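Side-chain contacts in 7,8-dihydro-6-hydroxymethylpterin pyrophosphokinase-dihydropteroate synthase (Plasmodium falciparum, PDB 6JWS), which probably catalyses two successive steps of folate biosynthesis, pyrophosphorylation of 6-hydroxymethyl-7,8-dihydropterin and condensation of the resulting diphosphate with 4-aminobenzoate to give 7,8-dihydropteroate: residues L134-I139 / P319-T324; N371-Y376 / L385-N390; I572-G577 / H595-Y600. The protein carries 1 engineered substitution. All blocks are in the same frame, centred on the assembly; numbering follows the deposited sequence.

Interaction 1: L134-I139 / P319-T324; sequences LECNNI and PHVYTT. With ATP (adenosine-5'-triphosphate), chain J.
The carbonyl oxygen of H320 is gripped twice by T323, and the type I turn closed in this way offers V321 to C136 and I139 of helix 129-148. T323 OG1 lies 2.7 Å from H320 O, above the carbonyl plane, and T323 N approaches the same oxygen from the same face at 3.3 Å. Between helix and turn the contact is apolar, with no hydrogen bond. V321 CG1 stands anti to the backbone nitrogen (chi1 167°), which carries it onto the helix, 3.9 Å from I139 CG2 and 3.7 Å from C136 O. The side chains of V321 and I139 cross at about a right angle, and F220 and F315 also pack against both. Y322 adds a looser touch, its CE2 4.5 Å from I139 CG2, while its hydroxyl is tied to N143 further along the helix and its ring takes a cation-pi contact from R326. H320 leaves the turn pointing away from the helix. Y322 N bonds to H320 ND1 at 3.0 Å, tilted 30° from the ring plane, which restrains the ring's rotation and leaves the other nitrogen toward the nucleotide. H320 NE2 accordingly sits 3.0 Å from ATP O1G, which meets the ring edge near its plane. Helix 129-148 thus backs a loop that lines the ATP pocket of the HPPK domain.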
loop_
_atom_site.group_PDB
_atom_site.type_symbol
_atom_site.label_atom_id
_atom_site.label_comp_id
_atom_site.label_asym_id
_atom_site.label_seq_id
_atom_site.Cartn_x
_atom_site.Cartn_y
_atom_site.Cartn_z
ATOM N N LEU B 134 -46.687 19.924 -1.215
ATOM C CA LEU B 134 -47.193 20.468 0.043
ATOM C C LEU B 134 -47.622 19.342 0.986
ATOM O O LEU B 134 -47.282 19.363 2.170
ATOM C CB LEU B 134 -48.327 21.466 -0.230
ATOM C CG LEU B 134 -47.929 22.721 -1.017
ATOM C CD1 LEU B 134 -49.146 23.394 -1.640
ATOM C CD2 LEU B 134 -47.135 23.707 -0.156
ATOM N N GLU B 135 -48.335 18.337 0.460
ATOM C CA GLU B 135 -48.792 17.235 1.301
ATOM C C GLU B 135 -47.596 16.459 1.867
ATOM O O GLU B 135 -47.563 16.151 3.061
ATOM C CB GLU B 135 -49.764 16.314 0.559
ATOM C CG GLU B 135 -50.988 17.014 -0.004
ATOM C CD GLU B 135 -52.120 17.319 0.966
ATOM O OE1 GLU B 135 -51.990 17.000 2.166
ATOM O OE2 GLU B 135 -53.148 17.866 0.510
ATOM N N CYS B 136 -46.591 16.176 1.021
ATOM C CA CYS B 136 -45.401 15.464 1.477
ATOM C C CYS B 136 -44.654 16.303 2.519
ATOM O O CYS B 136 -44.224 15.783 3.557
ATOM C CB CYS B 136 -44.483 15.044 0.324
ATOM S SG CYS B 136 -45.266 13.953 -0.903
ATOM N N ASN B 137 -44.517 17.612 2.257
ATOM C CA ASN B 137 -43.801 18.460 3.204
ATOM C C ASN B 137 -44.503 18.402 4.559
ATOM O O ASN B 137 -43.853 18.332 5.596
ATOM C CB ASN B 137 -43.611 19.897 2.708
ATOM C CG ASN B 137 -42.644 20.046 1.549
ATOM O OD1 ASN B 137 -42.568 21.113 0.943
ATOM N ND2 ASN B 137 -41.904 18.996 1.221
ATOM N N ASN B 138 -45.839 18.400 4.528
ATOM C CA ASN B 138 -46.629 18.360 5.742
ATOM C C ASN B 138 -46.270 17.120 6.549
ATOM O O ASN B 138 -46.017 17.215 7.751
ATOM C CB ASN B 138 -48.132 18.442 5.458
ATOM C CG ASN B 138 -48.972 18.121 6.679
ATOM O OD1 ASN B 138 -49.770 17.189 6.657
ATOM N ND2 ASN B 138 -48.783 18.864 7.756
ATOM N N ILE B 139 -46.245 15.961 5.878
ATOM C CA ILE B 139 -45.938 14.711 6.557
ATOM C C ILE B 139 -44.554 14.807 7.193
ATOM O O ILE B 139 -44.350 14.323 8.306
ATOM C CB ILE B 139 -46.055 13.501 5.608
ATOM C CG1 ILE B 139 -47.485 13.309 5.085
ATOM C CG2 ILE B 139 -45.498 12.240 6.268
ATOM C CD1 ILE B 139 -48.526 13.015 6.158
ATOM N N PRO B 319 -45.166 9.594 -5.638
ATOM C CA PRO B 319 -44.112 8.798 -5.011
ATOM C C PRO B 319 -44.155 8.826 -3.487
ATOM O O PRO B 319 -44.768 9.703 -2.888
ATOM C CB PRO B 319 -42.840 9.506 -5.493
ATOM C CG PRO B 319 -43.234 10.096 -6.817
ATOM C CD PRO B 319 -44.633 10.608 -6.562
ATOM N N HIS B 320 -43.503 7.847 -2.860
ATOM C CA HIS B 320 -43.394 7.836 -1.412
ATOM C C HIS B 320 -42.911 9.208 -0.931
ATOM O O HIS B 320 -42.155 9.896 -1.619
ATOM C CB HIS B 320 -42.528 6.658 -0.960
ATOM C CG HIS B 320 -42.484 6.450 0.512
ATOM N ND1 HIS B 320 -41.621 7.156 1.331
ATOM C CD2 HIS B 320 -43.165 5.608 1.317
ATOM C CE1 HIS B 320 -41.769 6.750 2.580
ATOM N NE2 HIS B 320 -42.706 5.807 2.599
ATOM N N VAL B 321 -43.391 9.595 0.254
ATOM C CA VAL B 321 -43.133 10.900 0.854
ATOM C C VAL B 321 -41.621 11.109 0.965
ATOM O O VAL B 321 -41.127 12.221 0.805
ATOM C CB VAL B 321 -43.829 11.005 2.234
ATOM C CG1 VAL B 321 -43.361 12.195 3.052
ATOM C CG2 VAL B 321 -45.344 11.024 2.116
ATOM N N TYR B 322 -40.880 10.022 1.198
ATOM C CA TYR B 322 -39.503 10.166 1.633
ATOM C C TYR B 322 -38.498 10.003 0.492
ATOM O O TYR B 322 -37.303 10.145 0.718
ATOM C CB TYR B 322 -39.255 9.311 2.878
ATOM C CG TYR B 322 -39.724 9.969 4.155
ATOM C CD1 TYR B 322 -38.880 10.804 4.871
ATOM C CD2 TYR B 322 -41.013 9.779 4.638
ATOM C CE1 TYR B 322 -39.296 11.421 6.042
ATOM C CE2 TYR B 322 -41.453 10.400 5.803
ATOM C CZ TYR B 322 -40.585 11.220 6.508
ATOM O OH TYR B 322 -40.971 11.830 7.662
ATOM N N THR B 323 -38.985 9.799 -0.736
ATOM C CA THR B 323 -38.158 9.403 -1.870
ATOM C C THR B 323 -36.904 10.268 -2.024
ATOM O O THR B 323 -35.834 9.759 -2.335
ATOM C CB THR B 323 -38.983 9.372 -3.157
ATOM O OG1 THR B 323 -40.124 8.568 -2.862
ATOM C CG2 THR B 323 -38.232 8.779 -4.329
ATOM N N THR B 324 -37.050 11.568 -1.788
ATOM C CA THR B 324 -36.063 12.594 -2.080
ATOM C C THR B 324 -35.402 13.050 -0.783
ATOM O O THR B 324 -34.402 13.770 -0.795
ATOM C CB THR B 324 -36.792 13.742 -2.793
ATOM O OG1 THR B 324 -36.630 13.415 -4.169
ATOM C CG2 THR B 324 -36.269 15.127 -2.492
HETATM P PG ATP J . -44.094 5.300 5.455
HETATM O O1G ATP J . -42.623 5.628 5.641
HETATM O O2G ATP J . -44.896 6.477 4.924
HETATM O O3G ATP J . -44.292 4.046 4.628
HETATM P PB ATP J . -44.059 4.659 8.390
HETATM O O1B ATP J . -45.057 5.027 9.433
HETATM O O2B ATP J . -42.653 5.162 8.506
HETATM O O3B ATP J . -44.675 5.017 6.951
HETATM P PA ATP J . -45.027 1.967 7.763
HETATM O O1A ATP J . -44.588 1.529 6.400
HETATM O O2A ATP J . -45.217 0.921 8.814
HETATM O O3A ATP J . -43.993 3.065 8.303
HETATM O "O5'" ATP J . -46.367 2.844 7.643
HETATM C "C5'" ATP J . -46.895 3.112 6.318
HETATM C "C4'" ATP J . -48.004 4.127 6.418
HETATM O "O4'" ATP J . -47.823 5.161 5.415
HETATM C "C3'" ATP J . -49.412 3.568 6.187
HETATM O "O3'" ATP J . -50.324 4.263 7.030
HETATM C "C2'" ATP J . -49.609 3.798 4.686
HETATM O "O2'" ATP J . -50.944 3.972 4.271
HETATM C "C1'" ATP J . -48.876 5.116 4.474
HETATM N N9 ATP J . -48.334 5.258 3.122
HETATM C C8 ATP J . -48.523 6.331 2.290
HETATM N N7 ATP J . -47.916 6.187 1.135
HETATM C C5 ATP J . -47.268 4.962 1.232
HETATM C C6 ATP J . -46.440 4.259 0.336
HETATM N N6 ATP J . -46.129 4.712 -0.872
HETATM N N1 ATP J . -45.957 3.056 0.740
HETATM C C2 ATP J . -46.286 2.607 1.961
HETATM N N3 ATP J . -47.052 3.188 2.884
HETATM C C4 ATP J . -47.521 4.376 2.452
#

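Interaction 2: N371-Y376 / L385-N390; sequences NNKRIY and LKEKTN
K373 and E387 begin a contact at the open end of a beta hairpin, where strands 372-377 and 382-384 form the margin of the antiparallel HPPK sheet before the chain enters strand 390-396 of the TIM barrel. K373 extends beyond CG, and its NZ meets E387 OE2 at 2.7 Å on the syn lone pair, the two side chains crossing at about a right angle in a salt bridge. At R374 the backbone carries the link: L385 N donates to R374 O at 2.9 Å, fairly straight (159°), continuing the hairpin pairing beyond its regular strand. Water 1 donates to that same oxygen and to L385 O, so R374 O is held by both an amide and a water. The side chain of R374 runs alongside L385, pointing the same way, with CG 3.9 Å from L385 CD2. This leucine methyl lies at the guanidinium edge, while the charge itself is paired with E599. I375 points away from 385-390 and packs on L54 and E56 of strand 46-57. Y376 swings its ring between its backbone nitrogen and carbonyl carbon (chi1 72°), crossing L385 at about a right angle with CD1 3.7 Å from L385 CD1. Its phenol reaches past the leucine to water 2, which lies in the ring plane, accepts from Y376 OH at 2.7 Å and donates to K388 O at 2.6 Å.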
loop_
_atom_site.group_PDB
_atom_site.type_symbol
_atom_site.label_atom_id
_atom_site.label_comp_id
_atom_site.label_asym_id
_atom_site.label_seq_id
_atom_site.Cartn_x
_atom_site.Cartn_y
_atom_site.Cartn_z
ATOM N N ASN B 371 -21.043 6.079 6.868
ATOM C CA ASN B 371 -21.929 5.258 7.681
ATOM C C ASN B 371 -23.112 4.745 6.859
ATOM O O ASN B 371 -24.178 4.477 7.400
ATOM C CB ASN B 371 -22.436 6.014 8.911
ATOM C CG ASN B 371 -21.351 6.333 9.920
ATOM O OD1 ASN B 371 -20.377 5.592 10.063
ATOM N ND2 ASN B 371 -21.516 7.438 10.624
ATOM N N ASN B 372 -22.937 4.635 5.545
ATOM C CA ASN B 372 -23.978 4.062 4.706
ATOM C C ASN B 372 -23.305 3.044 3.791
ATOM O O ASN B 372 -22.840 3.396 2.711
ATOM C CB ASN B 372 -24.768 5.146 3.969
ATOM C CG ASN B 372 -25.587 5.999 4.914
ATOM O OD1 ASN B 372 -26.585 5.534 5.453
ATOM N ND2 ASN B 372 -25.165 7.235 5.140
ATOM N N LYS B 373 -23.208 1.803 4.276
ATOM C CA LYS B 373 -22.269 0.823 3.746
ATOM C C LYS B 373 -22.959 -0.102 2.746
ATOM O O LYS B 373 -23.996 -0.711 3.047
ATOM C CB LYS B 373 -21.680 -0.005 4.885
ATOM C CG LYS B 373 -20.808 0.776 5.860
ATOM C CD LYS B 373 -20.027 -0.146 6.775
ATOM C CE LYS B 373 -19.169 0.554 7.813
ATOM N NZ LYS B 373 -18.520 -0.448 8.698
ATOM N N ARG B 374 -22.337 -0.211 1.565
ATOM C CA ARG B 374 -22.709 -1.194 0.555
ATOM C C ARG B 374 -22.404 -2.612 1.057
ATOM O O ARG B 374 -21.316 -2.899 1.569
ATOM C CB ARG B 374 -22.034 -0.839 -0.775
ATOM C CG ARG B 374 -22.415 -1.750 -1.941
ATOM C CD ARG B 374 -23.018 -0.929 -3.060
ATOM N NE ARG B 374 -21.998 -0.276 -3.815
ATOM C CZ ARG B 374 -22.084 0.914 -4.368
ATOM N NH1 ARG B 374 -23.180 1.643 -4.262
ATOM N NH2 ARG B 374 -21.033 1.378 -5.019
ATOM N N ILE B 375 -23.376 -3.515 0.885
ATOM C CA ILE B 375 -23.237 -4.896 1.325
ATOM C C ILE B 375 -23.309 -5.832 0.118
ATOM O O ILE B 375 -24.121 -5.618 -0.777
ATOM C CB ILE B 375 -24.355 -5.206 2.338
ATOM C CG1 ILE B 375 -24.088 -4.551 3.699
ATOM C CG2 ILE B 375 -24.584 -6.707 2.466
ATOM C CD1 ILE B 375 -25.324 -4.498 4.589
ATOM N N TYR B 376 -22.510 -6.916 0.142
ATOM C CA TYR B 376 -22.714 -8.025 -0.789
ATOM C C TYR B 376 -22.937 -9.312 0.009
ATOM O O TYR B 376 -22.607 -9.350 1.197
ATOM C CB TYR B 376 -21.555 -8.139 -1.794
ATOM C CG TYR B 376 -20.264 -8.646 -1.199
ATOM C CD1 TYR B 376 -19.426 -7.785 -0.511
ATOM C CD2 TYR B 376 -19.869 -9.977 -1.306
ATOM C CE1 TYR B 376 -18.223 -8.206 0.025
ATOM C CE2 TYR B 376 -18.668 -10.422 -0.757
ATOM C CZ TYR B 376 -17.835 -9.529 -0.094
ATOM O OH TYR B 376 -16.643 -9.894 0.475
ATOM N N LEU B 385 -18.895 -4.469 1.573
ATOM C CA LEU B 385 -18.050 -4.335 0.403
ATOM C C LEU B 385 -16.771 -3.600 0.804
ATOM O O LEU B 385 -16.829 -2.556 1.449
ATOM C CB LEU B 385 -18.792 -3.561 -0.692
ATOM C CG LEU B 385 -18.095 -3.614 -2.053
ATOM C CD1 LEU B 385 -18.047 -5.050 -2.556
ATOM C CD2 LEU B 385 -18.788 -2.732 -3.070
ATOM N N LYS B 386 -15.624 -4.164 0.418
ATOM C CA LYS B 386 -14.319 -3.517 0.538
ATOM C C LYS B 386 -13.762 -3.588 1.965
ATOM O O LYS B 386 -12.716 -3.005 2.218
ATOM C CB LYS B 386 -14.243 -2.088 -0.045
ATOM C CG LYS B 386 -14.578 -1.885 -1.529
ATOM C CD LYS B 386 -14.115 -2.994 -2.459
ATOM C CE LYS B 386 -14.698 -2.924 -3.860
ATOM N NZ LYS B 386 -14.256 -4.086 -4.686
ATOM N N GLU B 387 -14.413 -4.314 2.883
ATOM C CA GLU B 387 -13.931 -4.354 4.260
ATOM C C GLU B 387 -13.081 -5.585 4.588
ATOM O O GLU B 387 -12.476 -5.636 5.659
ATOM C CB GLU B 387 -15.072 -4.222 5.262
ATOM C CG GLU B 387 -15.533 -2.784 5.392
ATOM C CD GLU B 387 -16.431 -2.508 6.591
ATOM O OE1 GLU B 387 -16.473 -3.364 7.550
ATOM O OE2 GLU B 387 -17.099 -1.448 6.568
ATOM N N LYS B 388 -12.991 -6.548 3.661
ATOM C CA LYS B 388 -12.219 -7.755 3.897
ATOM C C LYS B 388 -11.790 -8.386 2.574
ATOM O O LYS B 388 -12.585 -8.475 1.648
ATOM C CB LYS B 388 -13.106 -8.740 4.665
ATOM C CG LYS B 388 -12.365 -9.802 5.458
ATOM C CD LYS B 388 -13.011 -11.172 5.324
ATOM C CE LYS B 388 -12.626 -12.093 6.464
ATOM N NZ LYS B 388 -12.388 -13.479 5.993
ATOM N N THR B 389 -10.538 -8.849 2.510
ATOM C CA THR B 389 -10.041 -9.699 1.441
ATOM C C THR B 389 -10.169 -11.158 1.882
ATOM O O THR B 389 -9.429 -11.612 2.755
ATOM C CB THR B 389 -8.603 -9.314 1.065
ATOM O OG1 THR B 389 -8.611 -7.961 0.612
ATOM C CG2 THR B 389 -7.999 -10.181 -0.019
ATOM N N ASN B 390 -11.131 -11.874 1.283
ATOM C CA ASN B 390 -11.425 -13.262 1.597
ATOM C C ASN B 390 -10.552 -14.194 0.747
ATOM O O ASN B 390 -10.308 -13.939 -0.437
ATOM C CB ASN B 390 -12.907 -13.585 1.358
ATOM C CG ASN B 390 -13.845 -12.870 2.308
ATOM O OD1 ASN B 390 -13.827 -13.112 3.518
ATOM N ND2 ASN B 390 -14.642 -11.949 1.786
HETATM O O HOH W 1 -19.108 -1.336 2.551
HETATM O O HOH W 2 -15.087 -7.804 1.113
#

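Interaction 3: I572-G577 / H595-Y600. With PT1 (pteroic acid), chain I.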
loop_
_atom_site.group_PDB
_atom_site.type_symbol
_atom_site.label_atom_id
_atom_site.label_comp_id
_atom_site.label_asym_id
_atom_site.label_seq_id
_atom_site.Cartn_x
_atom_site.Cartn_y
_atom_site.Cartn_z
ATOM N N ILE B 572 -23.892 -10.780 -6.962
ATOM C CA ILE B 572 -23.158 -10.970 -8.208
ATOM C C ILE B 572 -21.760 -10.391 -8.034
ATOM O O ILE B 572 -21.626 -9.222 -7.697
ATOM C CB ILE B 572 -23.898 -10.260 -9.363
ATOM C CG1 ILE B 572 -25.313 -10.829 -9.528
ATOM C CG2 ILE B 572 -23.094 -10.324 -10.656
ATOM C CD1 ILE B 572 -26.217 -10.003 -10.403
ATOM N N LEU B 573 -20.729 -11.203 -8.287
ATOM C CA LEU B 573 -19.351 -10.769 -8.141
ATOM C C LEU B 573 -18.691 -10.743 -9.513
ATOM O O LEU B 573 -19.104 -11.493 -10.403
ATOM C CB LEU B 573 -18.666 -11.740 -7.187
ATOM C CG LEU B 573 -19.349 -11.825 -5.817
ATOM C CD1 LEU B 573 -19.991 -13.182 -5.625
ATOM C CD2 LEU B 573 -18.342 -11.574 -4.715
ATOM N N PHE B 574 -17.717 -9.834 -9.676
ATOM C CA PHE B 574 -17.027 -9.616 -10.936
ATOM C C PHE B 574 -15.638 -10.223 -10.865
ATOM O O PHE B 574 -14.980 -10.148 -9.823
ATOM C CB PHE B 574 -16.789 -8.124 -11.194
ATOM C CG PHE B 574 -18.014 -7.308 -11.524
ATOM C CD1 PHE B 574 -19.116 -7.301 -10.687
ATOM C CD2 PHE B 574 -18.030 -6.458 -12.610
ATOM C CE1 PHE B 574 -20.227 -6.526 -11.002
ATOM C CE2 PHE B 574 -19.147 -5.709 -12.944
ATOM C CZ PHE B 574 -20.251 -5.752 -12.145
ATOM N N ASP B 575 -15.192 -10.758 -12.012
ATOM C CA ASP B 575 -13.852 -11.307 -12.140
ATOM C C ASP B 575 -13.324 -10.947 -13.529
ATOM O O ASP B 575 -13.947 -11.273 -14.536
ATOM C CB ASP B 575 -13.840 -12.808 -11.808
ATOM C CG ASP B 575 -12.452 -13.433 -11.829
ATOM O OD1 ASP B 575 -11.507 -12.772 -12.310
ATOM O OD2 ASP B 575 -12.298 -14.568 -11.318
ATOM N N ILE B 576 -12.156 -10.301 -13.580
ATOM C CA ILE B 576 -11.581 -9.756 -14.808
ATOM C C ILE B 576 -10.934 -10.866 -15.640
ATOM O O ILE B 576 -10.566 -10.634 -16.790
ATOM C CB ILE B 576 -10.526 -8.710 -14.435
ATOM C CG1 ILE B 576 -9.681 -9.291 -13.297
ATOM C CG2 ILE B 576 -11.220 -7.424 -14.001
ATOM C CD1 ILE B 576 -8.314 -8.758 -13.237
ATOM N N GLY B 577 -10.725 -12.037 -15.024
ATOM C CA GLY B 577 -10.195 -13.221 -15.687
ATOM C C GLY B 577 -8.720 -13.099 -16.071
ATOM O O GLY B 577 -8.373 -13.194 -17.253
ATOM N N HIS B 595 -8.930 -0.314 -9.640
ATOM C CA HIS B 595 -9.742 0.677 -8.960
ATOM C C HIS B 595 -11.088 0.852 -9.662
ATOM O O HIS B 595 -12.068 1.282 -9.035
ATOM C CB HIS B 595 -8.964 2.000 -8.828
ATOM C CG HIS B 595 -8.761 2.685 -10.144
ATOM N ND1 HIS B 595 -7.636 2.448 -10.942
ATOM C CD2 HIS B 595 -9.545 3.557 -10.822
ATOM C CE1 HIS B 595 -7.736 3.148 -12.057
ATOM N NE2 HIS B 595 -8.904 3.830 -12.012
ATOM N N VAL B 596 -11.156 0.500 -10.963
ATOM C CA VAL B 596 -12.411 0.695 -11.682
ATOM C C VAL B 596 -13.520 -0.201 -11.116
ATOM O O VAL B 596 -14.681 0.013 -11.477
ATOM C CB VAL B 596 -12.272 0.523 -13.205
ATOM C CG1 VAL B 596 -11.283 1.493 -13.853
ATOM C CG2 VAL B 596 -12.069 -0.942 -13.629
ATOM N N TYR B 597 -13.174 -1.150 -10.215
ATOM C CA TYR B 597 -14.129 -2.060 -9.566
ATOM C C TYR B 597 -14.450 -1.656 -8.121
ATOM O O TYR B 597 -14.987 -2.469 -7.368
ATOM C CB TYR B 597 -13.722 -3.544 -9.692
ATOM C CG TYR B 597 -13.641 -4.000 -11.132
ATOM C CD1 TYR B 597 -14.786 -4.327 -11.857
ATOM C CD2 TYR B 597 -12.429 -4.039 -11.804
ATOM C CE1 TYR B 597 -14.731 -4.691 -13.200
ATOM C CE2 TYR B 597 -12.359 -4.392 -13.145
ATOM C CZ TYR B 597 -13.508 -4.723 -13.846
ATOM O OH TYR B 597 -13.433 -5.064 -15.168
ATOM N N ASP B 598 -14.162 -0.400 -7.751
ATOM C CA ASP B 598 -14.259 0.062 -6.373
ATOM C C ASP B 598 -15.706 0.021 -5.879
ATOM O O ASP B 598 -15.931 -0.020 -4.679
ATOM C CB ASP B 598 -13.698 1.487 -6.188
ATOM C CG ASP B 598 -12.182 1.550 -6.061
ATOM O OD1 ASP B 598 -11.533 0.474 -5.972
ATOM O OD2 ASP B 598 -11.647 2.678 -6.066
ATOM N N GLU B 599 -16.675 0.027 -6.798
ATOM C CA GLU B 599 -18.083 -0.031 -6.444
ATOM C C GLU B 599 -18.629 -1.454 -6.460
ATOM O O GLU B 599 -19.808 -1.640 -6.156
ATOM C CB GLU B 599 -18.918 0.688 -7.508
ATOM C CG GLU B 599 -18.486 2.115 -7.756
ATOM C CD GLU B 599 -18.829 3.029 -6.597
ATOM O OE1 GLU B 599 -20.037 3.264 -6.367
ATOM O OE2 GLU B 599 -17.882 3.483 -5.918
ATOM N N TYR B 600 -17.811 -2.442 -6.854
ATOM C CA TYR B 600 -18.346 -3.764 -7.149
ATOM C C TYR B 600 -17.681 -4.829 -6.292
ATOM O O TYR B 600 -16.502 -4.716 -5.982
ATOM C CB TYR B 600 -18.080 -4.126 -8.612
ATOM C CG TYR B 600 -18.821 -3.287 -9.621
ATOM C CD1 TYR B 600 -20.195 -3.356 -9.742
ATOM C CD2 TYR B 600 -18.143 -2.498 -10.533
ATOM C CE1 TYR B 600 -20.864 -2.614 -10.702
ATOM C CE2 TYR B 600 -18.797 -1.753 -11.497
ATOM C CZ TYR B 600 -20.167 -1.792 -11.568
ATOM O OH TYR B 600 -20.829 -1.056 -12.512
HETATM C C2 PT1 I . -10.043 -17.391 -12.347
HETATM C C3 PT1 I . -9.904 -18.823 -12.613
HETATM C C5 PT1 I . -11.087 -19.651 -12.353
HETATM N N6 PT1 I . -8.760 -19.388 -13.068
HETATM C C7 PT1 I . -12.302 -17.693 -11.695
HETATM N N9 PT1 I . -12.223 -19.048 -11.900
HETATM C C10 PT1 I . -8.726 -20.725 -13.314
HETATM N N11 PT1 I . -13.473 -17.109 -11.252
HETATM C C12 PT1 I . -9.853 -21.508 -13.098
HETATM C C21 PT1 I . -2.273 -18.784 -16.918
HETATM O O22 PT1 I . -1.201 -19.210 -16.409
HETATM O O1 PT1 I . -9.005 -16.574 -12.568
HETATM N N4 PT1 I . -11.217 -16.897 -11.900
HETATM N N8 PT1 I . -10.990 -20.967 -12.611
HETATM C C13 PT1 I . -7.460 -21.325 -13.864
HETATM N N14 PT1 I . -7.298 -20.873 -15.273
HETATM C C15 PT1 I . -6.109 -20.373 -15.684
HETATM C C16 PT1 I . -6.067 -19.381 -16.687
HETATM C C17 PT1 I . -4.908 -20.880 -15.089
HETATM C C18 PT1 I . -4.810 -18.868 -17.089
HETATM C C19 PT1 I . -3.657 -20.370 -15.516
HETATM C C20 PT1 I . -3.612 -19.350 -16.500
HETATM O O23 PT1 I . -2.233 -17.881 -17.771
#
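Strand 572-575 runs past the type I turn from Y597 to Y600 without a hydrogen bond between them, the nearest CA atoms, those of F574 and Y600, being 7.1 Å apart. Aromatic side chains fill the interval. F574 and Y600 form an offset stack with ring centroids 4.2 Å apart and planes at 27°; F574 CZ lies over the tyrosine face, 3.4 Å from Y600 CD1, and Y600 CB makes a CH-pi contact over the phenylalanine face. Y597 joins this cluster more obliquely, its CE1 3.8 Å from F574 CD2. The methyl I576 CG2 packs tightly against the same tyrosine ring, 3.4 Å from Y597 CE2. Between F574 and I576, which both face the turn, D575 points away from it, its CG opposite the backbone nitrogen (chi1 -176°), and takes the pterin: N11 of pteroic acid donates to D575 OD2 at 2.8 Å. The other oxygen, OD1, accepts from G577 N at 2.9 Å in an Asx turn that steadies the carboxylate. The aromatic cluster thus lies behind the pterin-binding strand of the TIM barrel, between it and the outer layer, where L555 and L559 of helix 547-564 cover F574 and E556 of that helix holds the hydroxyl of Y600.

The three contacts follow one another along the chain without overlap. Interaction 1 lies in the HPPK part, its centre about 31 Å from that of interaction 2 and about 36 Å from that of interaction 3, and touches neither. Interaction 2 sits where the HPPK sheet, through strand 372-377, gives way to strand 390-396 of the barrel. Its centre is about 13 Å from that of interaction 3, and the two meet directly: through R374 and E599, through K386, which probably bonds to the carbonyl of Y600, and through L385, which packs on E599. Strand 372-377 and the loop 385-390 are therefore fastened to the barrel turn 595-600, consistent with a tie between the HPPK sheet and the barrel, while the ATP and pterin sites remain well apart.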